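Local coordinates for protein terminase, large subunit (Enterobacteria phage P22, PDB 4DKW) that powers ATP-driven translocation of viral DNA into empty capsids and cuts the genome to start and end packaging, the cutting done by the nuclease domain described here, at residues 78-88 / 109-117; 149-157 / 169-177. One frame throughout, in Å; residues are numbered along the deposited sequence.

Interaction 1. Residues 78-88 / 109-117; sequences ANKIPVAWPHD and FSMLPDHAT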
loop_
_atom_site.group_PDB
_atom_site.type_symbol
_atom_site.label_atom_id
_atom_site.label_comp_id
_atom_site.label_asym_id
_atom_site.label_seq_id
_atom_site.Cartn_x
_atom_site.Cartn_y
_atom_site.Cartn_z
ATOM N N ALA A 78 -12.210 -4.738 2.692
ATOM C CA ALA A 78 -11.904 -4.245 1.350
ATOM C C ALA A 78 -13.150 -3.923 0.520
ATOM O O ALA A 78 -13.058 -3.259 -0.504
ATOM C CB ALA A 78 -11.017 -5.241 0.612
ATOM N N ASN A 79 -14.309 -4.404 0.959
ATOM C CA ASN A 79 -15.545 -4.250 0.198
ATOM C C ASN A 79 -15.885 -2.792 -0.128
ATOM O O ASN A 79 -15.960 -1.953 0.770
ATOM C CB ASN A 79 -16.706 -4.915 0.941
ATOM C CG ASN A 79 -17.935 -5.074 0.079
ATOM O OD1 ASN A 79 -17.844 -5.272 -1.131
ATOM N ND2 ASN A 79 -19.098 -4.990 0.703
ATOM N N LYS A 80 -16.071 -2.517 -1.420
ATOM C CA LYS A 80 -16.462 -1.200 -1.944
ATOM C C LYS A 80 -15.381 -0.115 -1.884
ATOM O O LYS A 80 -15.616 1.019 -2.300
ATOM C CB LYS A 80 -17.766 -0.702 -1.300
ATOM C CG LYS A 80 -19.019 -1.320 -1.874
ATOM C CD LYS A 80 -19.835 -2.011 -0.793
ATOM C CE LYS A 80 -20.163 -1.070 0.357
ATOM N NZ LYS A 80 -20.998 -1.721 1.411
ATOM N N ILE A 81 -14.196 -0.457 -1.388
ATOM C CA ILE A 81 -13.103 0.515 -1.286
ATOM C C ILE A 81 -12.282 0.538 -2.577
ATOM O O ILE A 81 -11.859 -0.518 -3.048
ATOM C CB ILE A 81 -12.166 0.162 -0.117
ATOM C CG1 ILE A 81 -12.970 -0.063 1.168
ATOM C CG2 ILE A 81 -11.108 1.219 0.049
ATOM C CD1 ILE A 81 -13.911 1.079 1.533
ATOM N N PRO A 82 -12.061 1.733 -3.161
ATOM C CA PRO A 82 -11.268 1.818 -4.399
ATOM C C PRO A 82 -9.872 1.237 -4.187
ATOM O O PRO A 82 -9.291 1.429 -3.114
ATOM C CB PRO A 82 -11.169 3.326 -4.662
ATOM C CG PRO A 82 -12.243 3.947 -3.829
ATOM C CD PRO A 82 -12.433 3.062 -2.649
ATOM N N VAL A 83 -9.346 0.532 -5.182
ATOM C CA VAL A 83 -8.053 -0.133 -5.044
ATOM C C VAL A 83 -7.018 0.399 -6.028
ATOM O O VAL A 83 -7.242 0.387 -7.242
ATOM C CB VAL A 83 -8.183 -1.655 -5.250
ATOM C CG1 VAL A 83 -6.821 -2.337 -5.130
ATOM C CG2 VAL A 83 -9.166 -2.234 -4.254
ATOM N N ALA A 84 -5.892 0.876 -5.501
ATOM C CA ALA A 84 -4.761 1.295 -6.335
ATOM C C ALA A 84 -3.908 0.067 -6.656
ATOM O O ALA A 84 -3.846 -0.869 -5.863
ATOM C CB ALA A 84 -3.923 2.377 -5.624
ATOM N N TRP A 85 -3.275 0.057 -7.824
ATOM C CA TRP A 85 -2.516 -1.107 -8.265
ATOM C C TRP A 85 -1.450 -0.712 -9.285
ATOM O O TRP A 85 -1.599 0.298 -9.976
ATOM C CB TRP A 85 -3.462 -2.150 -8.851
ATOM C CG TRP A 85 -4.413 -1.595 -9.840
ATOM C CD1 TRP A 85 -5.645 -1.083 -9.592
ATOM C CD2 TRP A 85 -4.210 -1.501 -11.252
ATOM N NE1 TRP A 85 -6.232 -0.665 -10.772
ATOM C CE2 TRP A 85 -5.369 -0.914 -11.804
ATOM C CE3 TRP A 85 -3.160 -1.852 -12.101
ATOM C CZ2 TRP A 85 -5.499 -0.674 -13.170
ATOM C CZ3 TRP A 85 -3.292 -1.616 -13.449
ATOM C CH2 TRP A 85 -4.455 -1.033 -13.972
ATOM N N PRO A 86 -0.365 -1.501 -9.377
ATOM C CA PRO A 86 0.801 -1.133 -10.187
ATOM C C PRO A 86 0.761 -1.632 -11.622
ATOM O O PRO A 86 -0.236 -2.216 -12.049
ATOM C CB PRO A 86 1.926 -1.883 -9.489
ATOM C CG PRO A 86 1.261 -3.146 -9.060
ATOM C CD PRO A 86 -0.100 -2.717 -8.584
ATOM N N HIS A 87 1.861 -1.374 -12.331
ATOM C CA HIS A 87 2.239 -2.075 -13.552
ATOM C C HIS A 87 1.699 -1.443 -14.803
ATOM O O HIS A 87 0.638 -1.819 -15.296
ATOM C CB HIS A 87 1.825 -3.536 -13.493
ATOM C CG HIS A 87 2.905 -4.497 -13.865
ATOM N ND1 HIS A 87 4.185 -4.086 -14.188
ATOM C CD2 HIS A 87 2.897 -5.837 -13.968
ATOM C CE1 HIS A 87 4.914 -5.150 -14.475
ATOM N NE2 HIS A 87 4.161 -6.227 -14.352
ATOM N N ASP A 88 2.462 -0.503 -15.345
ATOM C CA ASP A 88 2.175 -0.013 -16.692
ATOM C C ASP A 88 2.746 -0.928 -17.791
ATOM O O ASP A 88 3.456 -0.466 -18.689
ATOM C CB ASP A 88 2.602 1.455 -16.874
ATOM C CG ASP A 88 4.077 1.686 -16.571
ATOM O OD1 ASP A 88 4.839 0.698 -16.496
ATOM O OD2 ASP A 88 4.475 2.856 -16.405
ATOM N N PHE A 109 -13.146 -6.951 -6.144
ATOM C CA PHE A 109 -12.488 -5.732 -5.716
ATOM C C PHE A 109 -12.907 -4.542 -6.580
ATOM O O PHE A 109 -13.120 -4.683 -7.794
ATOM C CB PHE A 109 -10.977 -5.880 -5.796
ATOM C CG PHE A 109 -10.385 -6.821 -4.783
ATOM C CD1 PHE A 109 -10.146 -6.402 -3.479
ATOM C CD2 PHE A 109 -10.025 -8.112 -5.141
ATOM C CE1 PHE A 109 -9.585 -7.257 -2.548
ATOM C CE2 PHE A 109 -9.463 -8.976 -4.211
ATOM C CZ PHE A 109 -9.243 -8.545 -2.916
ATOM N N SER A 110 -13.014 -3.371 -5.951
ATOM C CA SER A 110 -13.282 -2.131 -6.674
ATOM C C SER A 110 -11.978 -1.528 -7.202
ATOM O O SER A 110 -11.476 -0.520 -6.705
ATOM C CB SER A 110 -14.021 -1.145 -5.771
ATOM O OG SER A 110 -15.174 -1.756 -5.217
ATOM N N MET A 111 -11.431 -2.174 -8.217
ATOM C CA MET A 111 -10.167 -1.768 -8.800
ATOM C C MET A 111 -10.317 -0.438 -9.536
ATOM O O MET A 111 -11.257 -0.252 -10.297
ATOM C CB MET A 111 -9.681 -2.882 -9.721
ATOM C CG MET A 111 -9.455 -4.187 -8.953
ATOM S SD MET A 111 -7.865 -4.108 -8.167
ATOM C CE MET A 111 -7.929 -5.228 -6.797
ATOM N N LEU A 112 -9.408 0.497 -9.270
ATOM C CA LEU A 112 -9.407 1.786 -9.960
ATOM C C LEU A 112 -9.085 1.594 -11.455
ATOM O O LEU A 112 -8.357 0.669 -11.826
ATOM C CB LEU A 112 -8.424 2.763 -9.294
ATOM C CG LEU A 112 -8.923 3.404 -7.990
ATOM C CD1 LEU A 112 -7.799 4.074 -7.205
ATOM C CD2 LEU A 112 -10.030 4.404 -8.279
ATOM N N PRO A 113 -9.637 2.462 -12.320
ATOM C CA PRO A 113 -9.485 2.292 -13.770
ATOM C C PRO A 113 -8.047 2.321 -14.274
ATOM O O PRO A 113 -7.730 1.602 -15.224
ATOM C CB PRO A 113 -10.278 3.470 -14.353
ATOM C CG PRO A 113 -10.444 4.445 -13.214
ATOM C CD PRO A 113 -10.512 3.601 -11.985
ATOM N N ASP A 114 -7.197 3.129 -13.645
ATOM C CA ASP A 114 -5.811 3.297 -14.099
ATOM C C ASP A 114 -4.772 2.910 -13.034
ATOM O O ASP A 114 -5.061 2.930 -11.827
ATOM C CB ASP A 114 -5.580 4.733 -14.575
ATOM C CG ASP A 114 -6.555 5.146 -15.672
ATOM O OD1 ASP A 114 -6.405 4.657 -16.817
ATOM O OD2 ASP A 114 -7.461 5.967 -15.394
ATOM N N HIS A 115 -3.567 2.557 -13.479
ATOM C CA HIS A 115 -2.485 2.163 -12.575
ATOM C C HIS A 115 -2.067 3.312 -11.676
ATOM O O HIS A 115 -2.393 4.464 -11.952
ATOM C CB HIS A 115 -1.270 1.625 -13.359
ATOM C CG HIS A 115 -0.480 2.719 -14.079
ATOM N ND1 HIS A 115 -1.045 3.521 -14.997
ATOM C CD2 HIS A 115 0.809 3.062 -13.952
ATOM C CE1 HIS A 115 -0.129 4.368 -15.460
ATOM N NE2 HIS A 115 0.999 4.126 -14.833
ATOM N N ALA A 116 -1.361 2.995 -10.597
ATOM C CA ALA A 116 -1.059 3.988 -9.578
ATOM C C ALA A 116 -0.073 5.015 -10.089
ATOM O O ALA A 116 1.046 4.679 -10.485
ATOM C CB ALA A 116 -0.511 3.315 -8.317
ATOM N N THR A 117 -0.502 6.274 -10.082
ATOM C CA THR A 117 0.384 7.391 -10.400
ATOM C C THR A 117 0.213 8.541 -9.406
ATOM O O THR A 117 -0.836 8.682 -8.781
ATOM C CB THR A 117 0.135 7.920 -11.829
ATOM O OG1 THR A 117 -1.219 8.382 -11.953
ATOM C CG2 THR A 117 0.383 6.832 -12.858
HETATM O O HOH W 1 -12.247 -3.114 -3.219
HETATM O O HOH W 2 -15.274 -4.079 -3.546
#

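Interaction 2. Residues 149-157 / 169-177; sequences PFFEEFRLY and NDDVLDATR. With MG (magnesium ion), chain E.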
loop_
_atom_site.group_PDB
_atom_site.type_symbol
_atom_site.label_atom_id
_atom_site.label_comp_id
_atom_site.label_asym_id
_atom_site.label_seq_id
_atom_site.Cartn_x
_atom_site.Cartn_y
_atom_site.Cartn_z
ATOM N N PRO A 149 3.063 -7.421 9.162
ATOM C CA PRO A 149 3.827 -7.561 7.910
ATOM C C PRO A 149 4.426 -6.251 7.384
ATOM O O PRO A 149 5.420 -6.316 6.658
ATOM C CB PRO A 149 2.790 -8.102 6.915
ATOM C CG PRO A 149 1.827 -8.841 7.759
ATOM C CD PRO A 149 1.728 -8.042 9.046
ATOM N N PHE A 150 3.855 -5.098 7.738
ATOM C CA PHE A 150 4.480 -3.825 7.384
ATOM C C PHE A 150 5.819 -3.668 8.087
ATOM O O PHE A 150 6.808 -3.281 7.481
ATOM C CB PHE A 150 3.603 -2.632 7.754
ATOM C CG PHE A 150 4.291 -1.305 7.537
ATOM C CD1 PHE A 150 4.211 -0.665 6.311
ATOM C CD2 PHE A 150 5.045 -0.714 8.550
ATOM C CE1 PHE A 150 4.852 0.554 6.097
ATOM C CE2 PHE A 150 5.696 0.488 8.339
ATOM C CZ PHE A 150 5.595 1.127 7.113
ATOM N N PHE A 151 5.839 -3.931 9.386
ATOM C CA PHE A 151 7.043 -3.707 10.182
ATOM C C PHE A 151 8.166 -4.679 9.820
ATOM O O PHE A 151 9.351 -4.321 9.847
ATOM C CB PHE A 151 6.706 -3.745 11.678
ATOM C CG PHE A 151 5.861 -2.592 12.118
ATOM C CD1 PHE A 151 6.397 -1.306 12.154
ATOM C CD2 PHE A 151 4.527 -2.777 12.456
ATOM C CE1 PHE A 151 5.622 -0.228 12.539
ATOM C CE2 PHE A 151 3.742 -1.702 12.845
ATOM C CZ PHE A 151 4.293 -0.428 12.890
ATOM N N GLU A 152 7.787 -5.901 9.465
ATOM C CA GLU A 152 8.748 -6.892 8.987
ATOM C C GLU A 152 9.523 -6.393 7.776
ATOM O O GLU A 152 10.729 -6.611 7.677
ATOM C CB GLU A 152 8.041 -8.203 8.646
ATOM C CG GLU A 152 7.405 -8.884 9.850
ATOM C CD GLU A 152 6.672 -10.171 9.488
ATOM O OE1 GLU A 152 6.389 -10.388 8.285
ATOM O OE2 GLU A 152 6.373 -10.964 10.411
ATOM N N GLU A 153 8.822 -5.734 6.856
ATOM C CA GLU A 153 9.442 -5.178 5.652
ATOM C C GLU A 153 10.192 -3.875 5.938
ATOM O O GLU A 153 11.295 -3.656 5.440
ATOM C CB GLU A 153 8.386 -4.933 4.572
ATOM C CG GLU A 153 7.606 -6.177 4.138
ATOM C CD GLU A 153 6.774 -5.926 2.885
ATOM O OE1 GLU A 153 6.749 -4.767 2.422
ATOM O OE2 GLU A 153 6.152 -6.876 2.358
ATOM N N PHE A 154 9.566 -3.019 6.740
ATOM C CA PHE A 154 10.116 -1.743 7.192
ATOM C C PHE A 154 11.514 -1.938 7.775
ATOM O O PHE A 154 12.431 -1.152 7.498
ATOM C CB PHE A 154 9.148 -1.155 8.224
ATOM C CG PHE A 154 9.583 0.156 8.828
ATOM C CD1 PHE A 154 9.260 1.359 8.215
ATOM C CD2 PHE A 154 10.250 0.185 10.049
ATOM C CE1 PHE A 154 9.628 2.555 8.781
ATOM C CE2 PHE A 154 10.625 1.391 10.622
ATOM C CZ PHE A 154 10.313 2.573 9.990
ATOM N N ARG A 155 11.669 -3.005 8.560
ATOM C CA ARG A 155 12.939 -3.335 9.217
ATOM C C ARG A 155 14.068 -3.737 8.264
ATOM O O ARG A 155 15.251 -3.505 8.553
ATOM C CB ARG A 155 12.731 -4.463 10.218
ATOM C CG ARG A 155 12.003 -4.040 11.460
ATOM C CD ARG A 155 12.016 -5.136 12.508
ATOM N NE ARG A 155 10.994 -6.148 12.283
ATOM C CZ ARG A 155 9.786 -6.132 12.837
ATOM N NH1 ARG A 155 9.440 -5.158 13.668
ATOM N NH2 ARG A 155 8.933 -7.112 12.588
ATOM N N LEU A 156 13.693 -4.335 7.134
ATOM C CA LEU A 156 14.642 -4.881 6.169
ATOM C C LEU A 156 14.895 -3.999 4.933
ATOM O O LEU A 156 15.810 -4.265 4.166
ATOM C CB LEU A 156 14.135 -6.238 5.697
ATOM C CG LEU A 156 13.985 -7.299 6.780
ATOM C CD1 LEU A 156 13.412 -8.567 6.174
ATOM C CD2 LEU A 156 15.333 -7.576 7.401
ATOM N N TYR A 157 14.067 -2.977 4.733
ATOM C CA TYR A 157 14.137 -2.140 3.540
ATOM C C TYR A 157 15.433 -1.317 3.524
ATOM O O TYR A 157 15.666 -0.485 4.416
ATOM C CB TYR A 157 12.933 -1.207 3.516
ATOM C CG TYR A 157 12.468 -0.782 2.141
ATOM C CD1 TYR A 157 12.486 -1.668 1.071
ATOM C CD2 TYR A 157 11.957 0.496 1.929
ATOM C CE1 TYR A 157 12.027 -1.276 -0.190
ATOM C CE2 TYR A 157 11.494 0.889 0.691
ATOM C CZ TYR A 157 11.530 0.008 -0.366
ATOM O OH TYR A 157 11.048 0.412 -1.602
ATOM N N ASN A 169 11.294 -8.117 -0.217
ATOM C CA ASN A 169 10.478 -7.969 0.986
ATOM C C ASN A 169 9.806 -6.615 1.027
ATOM O O ASN A 169 9.903 -5.914 2.032
ATOM C CB ASN A 169 11.326 -8.118 2.246
ATOM C CG ASN A 169 12.035 -9.442 2.314
ATOM O OD1 ASN A 169 13.268 -9.506 2.270
ATOM N ND2 ASN A 169 11.264 -10.514 2.422
ATOM N N ASP A 170 9.151 -6.240 -0.070
ATOM C CA ASP A 170 8.631 -4.887 -0.202
ATOM C C ASP A 170 7.240 -4.817 -0.813
ATOM O O ASP A 170 6.857 -3.797 -1.368
ATOM C CB ASP A 170 9.610 -4.023 -1.004
ATOM C CG ASP A 170 9.826 -4.529 -2.413
ATOM O OD1 ASP A 170 9.325 -5.618 -2.738
ATOM O OD2 ASP A 170 10.510 -3.834 -3.200
ATOM N N ASP A 171 6.481 -5.898 -0.681
ATOM C CA ASP A 171 5.129 -5.972 -1.230
ATOM C C ASP A 171 4.110 -5.083 -0.496
ATOM O O ASP A 171 3.363 -4.351 -1.140
ATOM C CB ASP A 171 4.671 -7.424 -1.254
ATOM C CG ASP A 171 5.755 -8.354 -1.784
ATOM O OD1 ASP A 171 6.046 -8.300 -3.011
ATOM O OD2 ASP A 171 6.325 -9.116 -0.970
ATOM N N VAL A 172 4.075 -5.165 0.835
ATOM C CA VAL A 172 3.269 -4.261 1.661
ATOM C C VAL A 172 3.729 -2.802 1.498
ATOM O O VAL A 172 2.902 -1.888 1.414
ATOM C CB VAL A 172 3.287 -4.678 3.156
ATOM C CG1 VAL A 172 2.590 -3.624 4.042
ATOM C CG2 VAL A 172 2.631 -6.045 3.328
ATOM N N LEU A 173 5.042 -2.591 1.422
ATOM C CA LEU A 173 5.599 -1.254 1.227
ATOM C C LEU A 173 5.153 -0.671 -0.115
ATOM O O LEU A 173 4.695 0.471 -0.186
ATOM C CB LEU A 173 7.130 -1.277 1.335
ATOM C CG LEU A 173 7.677 -1.597 2.734
ATOM C CD1 LEU A 173 9.187 -1.782 2.704
ATOM C CD2 LEU A 173 7.302 -0.502 3.734
ATOM N N ASP A 174 5.262 -1.465 -1.172
ATOM C CA ASP A 174 4.812 -1.033 -2.488
ATOM C C ASP A 174 3.331 -0.681 -2.500
ATOM O O ASP A 174 2.941 0.401 -2.954
ATOM C CB ASP A 174 5.087 -2.111 -3.534
ATOM C CG ASP A 174 6.545 -2.188 -3.924
ATOM O OD1 ASP A 174 7.325 -1.288 -3.540
ATOM O OD2 ASP A 174 6.907 -3.146 -4.633
ATOM N N ALA A 175 2.508 -1.606 -2.016
ATOM C CA ALA A 175 1.068 -1.380 -1.898
ATOM C C ALA A 175 0.755 -0.096 -1.126
ATOM O O ALA A 175 -0.054 0.715 -1.572
ATOM C CB ALA A 175 0.389 -2.577 -1.243
ATOM N N THR A 176 1.401 0.088 0.026
ATOM C CA THR A 176 1.193 1.287 0.822
ATOM C C THR A 176 1.510 2.528 0.006
ATOM O O THR A 176 0.757 3.494 0.009
ATOM C CB THR A 176 2.051 1.278 2.093
ATOM O OG1 THR A 176 1.735 0.114 2.862
ATOM C CG2 THR A 176 1.765 2.511 2.934
ATOM N N ARG A 177 2.619 2.477 -0.717
ATOM C CA ARG A 177 3.055 3.582 -1.548
ATOM C C ARG A 177 2.029 3.859 -2.661
ATOM O O ARG A 177 1.710 5.023 -2.948
ATOM C CB ARG A 177 4.442 3.264 -2.108
ATOM C CG ARG A 177 5.286 4.467 -2.436
ATOM C CD ARG A 177 6.753 4.095 -2.695
ATOM N NE ARG A 177 6.895 2.767 -3.295
ATOM C CZ ARG A 177 6.619 2.477 -4.563
ATOM N NH1 ARG A 177 6.182 3.423 -5.384
ATOM N NH2 ARG A 177 6.776 1.234 -5.004
HETATM MG MG MG E . 5.779 -7.382 -5.123
HETATM O O HOH W 3 8.139 0.571 -1.592
HETATM O O HOH W 4 5.194 -6.767 -6.928
HETATM O O HOH W 5 7.451 -8.712 -5.396
#

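Interaction 1. Residues 78-88 / 109-117
The indole of Trp-85 lies along the backbone from Leu-112 to His-115. With CG between the backbone N and the carbonyl carbon (chi1 49°), the end of the ring system comes to residues 109-117, across His-115 at about a right angle. Beyond CB, CD1 passes obliquely by Met-111 SD at 4.0 Å, a Met-aromatic contact. NE1 then donates to Leu-112 O at 2.7 Å, the acceptor lying 5° out of the ring plane. CZ2 reaches the backbone of Asp-114, and CZ3 and CH2 lie against His-115, whose CA stands over the face of the six-membered ring, 3.9 Å from its centroid. Before Trp-85 in the chain, Val-83 forms a parallel bridge with Met-111: Val-83 N donates to Ser-110 O at 2.8 Å and Leu-112 N to Val-83 O at 3.0 Å. Strand 82-84, helix 97-107 and strand 110-111 form a beta-alpha-beta unit of the RNase H-like nuclease fold, with Met-111 and Trp-85 both packing against that helix. Val-83 and Met-111 point to the same face of the sheet, where Val-83 CG1 meets Met-111 CE at 3.5 Å. Past the strands, Ala-116 N donates to Trp-85 O, while a water bridges Ser-110 N to the carbonyls of Ala-78 and Ile-81.

Interaction 2. Residues 149-157 / 169-177
Glu-153 reaches from helix 149-156 to the first turn of helix 171-177 and grips it with both carboxylate oxygens. OE1 accepts from Leu-173 N at 2.9 Å and OE2 from Val-172 N at 3.1 Å, each met on its syn side. The side chain is extended beyond CG (chi2 -169°), which carries the carboxylate up to the helix start, where the amide dipoles would be expected to stabilise its negative charge. The carboxylate of Asp-171, with OD2 4.0 Å from Glu-153 OE2, would work against this; the amides and a salt bridge from OE2 to Lys-61 probably offset it.

Around this polar grip the packing is close. Leu-173 inserts its two methyls between aromatic side chains: CD1 lies over one face of Tyr-157, 3.6 Å from the ring centroid, and CD2 meets Phe-150 CE1 at 3.6 Å. Val-172 CG1 lies near the plane of the Phe-150 ring, at its edge. While the Tyr-157 ring packs directly on Leu-173, its OH is joined to Asp-174 OD1 and Arg-177 NE through a water. The short helical segments cross at -102°, their axes 8.9 Å apart at closest approach.

Toward the exposed side the fit slackens. There Leu-156 CD1 comes no nearer to Asn-169 than 4.0 Å, at OD1.

Next to the amides held by Glu-153, Asp-171 turns OD1 to a magnesium ion at 2.3 Å. Asp-33 and two waters also bind the ion, a grouping characteristic of the acidic metal site of RNase H-like nucleases, where a helix delivers a catalytic aspartate.

Overall arrangement
Interaction 2 supplies a ligand of the nuclease metal site, while interaction 1 flanks that site. Interaction 1 joins neighbouring parallel strands on one side of the chain's centre, and interaction 2 crosses two helices on the opposite side. Their centres are about 19 Å apart and their nearest atoms about 6 Å apart, so they do not touch. The active site connects them: in interaction 1, the side chain of Pro-86 lies about 4 Å from that of Asp-33 and about 7 Å from the magnesium ion bound by Asp-171, while in interaction 2 the side chain of Asp-171 comes within about 3 Å of that of Asp-33. Strand 27-33, which carries Asp-33, pairs directly with strand 82-84.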